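Local atomic coordinates of MGS-M5 (PDB entry 4Q3N), a protein that probably catalyses the NAD-dependent interconversion of L-lactate and pyruvate, as a tetrameric lactate dehydrogenase from a deep-sea metagenome. Residues V104-V118 with A130-S144. Numbering follows the deposited sequence. Where two conformers were deposited one is given.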
# COMPACT_ATOMS: atom_id res chain seq x y z
N VAL A 104 15.00 -22.88 -20.57
CA VAL A 104 14.16 -22.22 -21.53
C VAL A 104 13.42 -23.22 -22.42
O VAL A 104 12.21 -23.07 -22.65
CB VAL A 104 15.00 -21.23 -22.31
CG1 VAL A 104 14.30 -20.82 -23.60
CG2 VAL A 104 15.27 -20.03 -21.38
N LYS A 105 14.10 -24.29 -22.85
CA LYS A 105 13.43 -25.34 -23.62
C LYS A 105 12.30 -25.98 -22.82
O LYS A 105 11.22 -26.24 -23.34
CB LYS A 105 14.41 -26.45 -24.05
CG LYS A 105 15.50 -25.99 -25.03
CD LYS A 105 15.02 -25.01 -26.12
CE LYS A 105 15.94 -25.07 -27.35
NZ LYS A 105 15.74 -23.97 -28.32
N ASN A 106 12.56 -26.27 -21.55
CA ASN A 106 11.53 -26.83 -20.67
C ASN A 106 10.36 -25.85 -20.49
O ASN A 106 9.17 -26.27 -20.47
CB ASN A 106 12.14 -27.20 -19.31
CG ASN A 106 12.98 -28.50 -19.40
OD1 ASN A 106 12.63 -29.36 -20.17
ND2 ASN A 106 14.07 -28.60 -18.67
N ILE A 107 10.66 -24.56 -20.35
CA ILE A 107 9.58 -23.56 -20.24
C ILE A 107 8.74 -23.55 -21.52
O ILE A 107 7.50 -23.59 -21.47
CB ILE A 107 10.12 -22.14 -20.00
CG1 ILE A 107 10.80 -22.01 -18.62
CG2 ILE A 107 8.95 -21.07 -20.10
CD1 ILE A 107 11.62 -20.75 -18.52
N MET A 108 9.42 -23.53 -22.68
CA MET A 108 8.67 -23.42 -23.94
C MET A 108 7.85 -24.67 -24.21
O MET A 108 6.79 -24.55 -24.82
CB MET A 108 9.60 -23.12 -25.12
CG MET A 108 10.43 -21.84 -24.93
SD MET A 108 9.43 -20.37 -24.47
CE MET A 108 8.46 -20.23 -25.97
N SER A 109 8.31 -25.84 -23.77
CA SER A 109 7.58 -27.11 -23.93
C SER A 109 6.20 -27.05 -23.29
O SER A 109 5.30 -27.79 -23.68
CB SER A 109 8.37 -28.29 -23.32
OG SER A 109 8.36 -28.26 -21.89
N SER A 110 6.04 -26.20 -22.28
CA SER A 110 4.78 -26.17 -21.56
C SER A 110 3.66 -25.52 -22.38
O SER A 110 2.49 -25.64 -22.03
CB SER A 110 4.93 -25.40 -20.24
OG SER A 110 5.07 -24.02 -20.49
N GLY A 111 4.02 -24.77 -23.43
CA GLY A 111 3.04 -23.95 -24.14
C GLY A 111 3.08 -22.49 -23.72
O GLY A 111 2.31 -21.67 -24.22
N PHE A 112 3.96 -22.17 -22.77
CA PHE A 112 4.17 -20.82 -22.28
C PHE A 112 4.26 -19.81 -23.42
O PHE A 112 4.92 -20.07 -24.42
CB PHE A 112 5.47 -20.77 -21.48
CG PHE A 112 5.94 -19.39 -21.12
CD1 PHE A 112 5.37 -18.70 -20.08
CD2 PHE A 112 6.98 -18.79 -21.82
CE1 PHE A 112 5.84 -17.43 -19.71
CE2 PHE A 112 7.44 -17.52 -21.47
CZ PHE A 112 6.88 -16.86 -20.41
N ASN A 113 3.67 -18.64 -23.24
CA ASN A 113 3.81 -17.62 -24.26
C ASN A 113 3.80 -16.27 -23.60
O ASN A 113 3.19 -15.34 -24.13
CB ASN A 113 2.69 -17.72 -25.33
CG ASN A 113 3.01 -16.90 -26.59
OD1 ASN A 113 4.16 -16.51 -26.81
ND2 ASN A 113 1.99 -16.63 -27.41
N GLY A 114 4.46 -16.16 -22.45
CA GLY A 114 4.49 -14.91 -21.73
C GLY A 114 5.85 -14.25 -21.92
O GLY A 114 6.51 -14.41 -22.95
N ILE A 115 6.28 -13.52 -20.91
CA ILE A 115 7.54 -12.81 -20.94
C ILE A 115 8.61 -13.54 -20.11
O ILE A 115 8.30 -14.08 -19.05
CB ILE A 115 7.30 -11.38 -20.37
CG1 ILE A 115 6.35 -10.62 -21.35
CG2 ILE A 115 8.59 -10.61 -20.08
CD1 ILE A 115 5.81 -9.37 -20.66
N LEU A 116 9.86 -13.55 -20.59
CA LEU A 116 11.00 -14.10 -19.81
C LEU A 116 11.83 -12.99 -19.25
O LEU A 116 12.20 -12.04 -19.98
CB LEU A 116 11.93 -15.00 -20.69
CG LEU A 116 11.32 -16.26 -21.30
CD1 LEU A 116 12.33 -16.97 -22.23
CD2 LEU A 116 10.84 -17.23 -20.20
N LEU A 117 12.13 -13.10 -17.98
CA LEU A 117 13.02 -12.17 -17.26
C LEU A 117 14.20 -12.93 -16.67
O LEU A 117 14.01 -13.75 -15.76
CB LEU A 117 12.26 -11.47 -16.14
CG LEU A 117 13.05 -10.60 -15.16
CD1 LEU A 117 13.94 -9.60 -15.91
CD2 LEU A 117 12.06 -9.82 -14.20
N VAL A 118 15.41 -12.68 -17.16
CA VAL A 118 16.58 -13.46 -16.72
C VAL A 118 17.30 -12.66 -15.64
O VAL A 118 17.58 -11.48 -15.85
CB VAL A 118 17.51 -13.76 -17.91
CG1 VAL A 118 18.79 -14.48 -17.42
CG2 VAL A 118 16.79 -14.61 -18.93
N ALA A 130 18.87 -16.85 -23.58
CA ALA A 130 17.47 -17.19 -23.36
C ALA A 130 16.64 -16.70 -24.55
O ALA A 130 15.73 -17.39 -25.01
CB ALA A 130 16.97 -16.56 -22.05
N TRP A 131 16.98 -15.53 -25.07
CA TRP A 131 16.22 -15.00 -26.20
C TRP A 131 16.32 -15.96 -27.40
O TRP A 131 15.30 -16.41 -27.96
CB TRP A 131 16.70 -13.59 -26.58
CG TRP A 131 16.19 -13.17 -27.94
CD1 TRP A 131 14.88 -13.18 -28.37
CD2 TRP A 131 16.97 -12.71 -29.06
NE1 TRP A 131 14.81 -12.75 -29.67
CE2 TRP A 131 16.07 -12.48 -30.13
CE3 TRP A 131 18.33 -12.46 -29.26
CZ2 TRP A 131 16.49 -12.03 -31.39
CZ3 TRP A 131 18.75 -12.02 -30.50
CH2 TRP A 131 17.83 -11.80 -31.56
N LYS A 132 17.55 -16.32 -27.76
CA LYS A 132 17.78 -17.21 -28.89
C LYS A 132 17.15 -18.58 -28.69
O LYS A 132 16.60 -19.14 -29.60
CB LYS A 132 19.29 -17.37 -29.15
CG LYS A 132 19.94 -16.08 -29.60
CD LYS A 132 19.19 -15.52 -30.79
CE LYS A 132 19.95 -15.72 -32.07
NZ LYS A 132 20.94 -14.64 -32.25
N GLU A 133 17.25 -19.13 -27.49
CA GLU A 133 16.77 -20.51 -27.33
C GLU A 133 15.25 -20.54 -27.20
O GLU A 133 14.62 -21.58 -27.40
CB GLU A 133 17.42 -21.16 -26.11
CG GLU A 133 18.97 -21.25 -26.21
CD GLU A 133 19.42 -22.24 -27.30
OE1 GLU A 133 18.59 -23.07 -27.72
OE2 GLU A 133 20.58 -22.17 -27.74
N SER A 134 14.65 -19.40 -26.87
CA SER A 134 13.23 -19.38 -26.62
C SER A 134 12.42 -19.34 -27.90
O SER A 134 11.30 -19.84 -27.93
CB SER A 134 12.83 -18.20 -25.73
OG SER A 134 12.88 -16.99 -26.47
N GLY A 135 12.97 -18.73 -28.96
CA GLY A 135 12.19 -18.58 -30.19
C GLY A 135 11.22 -17.40 -30.09
O GLY A 135 10.47 -17.12 -31.02
N LEU A 136 11.24 -16.70 -28.97
CA LEU A 136 10.29 -15.59 -28.74
C LEU A 136 10.81 -14.31 -29.32
O LEU A 136 12.00 -14.17 -29.56
CB LEU A 136 10.05 -15.38 -27.23
CG LEU A 136 9.39 -16.52 -26.45
CD1 LEU A 136 9.41 -16.25 -24.94
CD2 LEU A 136 7.96 -16.68 -26.98
N HIS A 137 9.93 -13.33 -29.50
CA HIS A 137 10.37 -12.04 -29.98
C HIS A 137 11.22 -11.33 -28.90
O HIS A 137 10.99 -11.47 -27.70
CB HIS A 137 9.17 -11.18 -30.36
CG HIS A 137 9.54 -9.90 -31.02
ND1 HIS A 137 9.62 -8.70 -30.33
CD2 HIS A 137 9.85 -9.61 -32.31
CE1 HIS A 137 9.95 -7.74 -31.18
NE2 HIS A 137 10.10 -8.27 -32.38
N HIS A 138 12.21 -10.55 -29.30
CA HIS A 138 13.11 -10.01 -28.28
C HIS A 138 12.38 -9.03 -27.37
O HIS A 138 12.86 -8.77 -26.28
CB HIS A 138 14.33 -9.35 -28.93
CG HIS A 138 13.99 -8.38 -30.02
ND1 HIS A 138 13.78 -7.04 -29.78
CD2 HIS A 138 13.80 -8.57 -31.34
CE1 HIS A 138 13.50 -6.43 -30.92
NE2 HIS A 138 13.49 -7.34 -31.88
N SER A 139 11.21 -8.49 -27.78
CA SER A 139 10.53 -7.56 -26.83
C SER A 139 9.92 -8.31 -25.61
O SER A 139 9.43 -7.69 -24.67
CB SER A 139 9.41 -6.79 -27.55
OG SER A 139 8.45 -7.69 -28.08
N ARG A 140 9.88 -9.64 -25.70
CA ARG A 140 9.29 -10.52 -24.66
C ARG A 140 10.35 -11.23 -23.85
O ARG A 140 10.04 -12.11 -23.04
CB ARG A 140 8.42 -11.59 -25.31
CG ARG A 140 7.50 -11.04 -26.40
CD ARG A 140 6.18 -10.52 -25.81
NE ARG A 140 5.35 -11.59 -25.25
CZ ARG A 140 4.27 -11.37 -24.50
NH1 ARG A 140 3.87 -10.11 -24.27
NH2 ARG A 140 3.56 -12.39 -24.02
N VAL A 141 11.61 -10.93 -24.12
CA VAL A 141 12.69 -11.54 -23.30
C VAL A 141 13.62 -10.44 -22.83
O VAL A 141 14.16 -9.70 -23.66
CB VAL A 141 13.52 -12.59 -24.09
CG1 VAL A 141 14.69 -13.15 -23.21
CG2 VAL A 141 12.61 -13.71 -24.57
N ILE A 142 13.78 -10.31 -21.52
CA ILE A 142 14.63 -9.29 -20.98
C ILE A 142 15.50 -9.84 -19.88
O ILE A 142 15.25 -10.94 -19.34
CB ILE A 142 13.77 -8.08 -20.41
CG1 ILE A 142 12.80 -8.58 -19.34
CG2 ILE A 142 13.01 -7.42 -21.53
CD1 ILE A 142 12.02 -7.46 -18.63
N GLY A 143 16.50 -9.06 -19.50
CA GLY A 143 17.27 -9.39 -18.30
C GLY A 143 17.19 -8.22 -17.31
O GLY A 143 16.83 -7.12 -17.68
N SER A 144 17.58 -8.46 -16.06
CA SER A 144 17.51 -7.40 -15.07
C SER A 144 18.59 -6.31 -15.29
O SER A 144 18.45 -5.19 -14.76
CB SER A 144 17.61 -7.97 -13.65
OG SER A 144 18.74 -8.79 -13.49
O HOH W 1 5.85 -14.36 -25.58
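L116, L117 and V118 pair in parallel register with V141, I142 and G143, the strand axes 20° apart, through four backbone hydrogen bonds, the first L116 N to R140 O and the last S144 N to V118 O. On the face that carries L116 and V118, under helices 89-109 and 123-134, V118 CG2 meets A130 CB at 3.7 Å. L116 CD1 reaches S134 CB at 3.7 Å and L136 CD1 at 4.0 Å. V104 sets CG1 against S134 CA at 3.5 Å and CG2 against A130. M108 CE meets L136 CD2 at 3.7 Å. K105 NZ donates to E133 twice: to the backbone O, on a lone pair at 2.8 Å, and to OE1 in a salt bridge. E133 OE2 is hydrogen-bonded to Y314 OH. R140 folds back at chi2 and chi3 (-86° and -67°) and lays one guanidinium face over I115 CG1. In the guanidinium plane, its NH2 donates to N113 O (3.0 Å), while NE donates to a water that also contacts N113 OD1 and G114 O. NH1 is hydrogen-bonded to D280 O. On the opposite face, covered by helix 232-246, L117 CD1 packs on I142 CG1. Strand 115-118, helix 123-134 and edge strand 141-143 form a beta-alpha-beta crossover of the NAD-binding Rossmann fold.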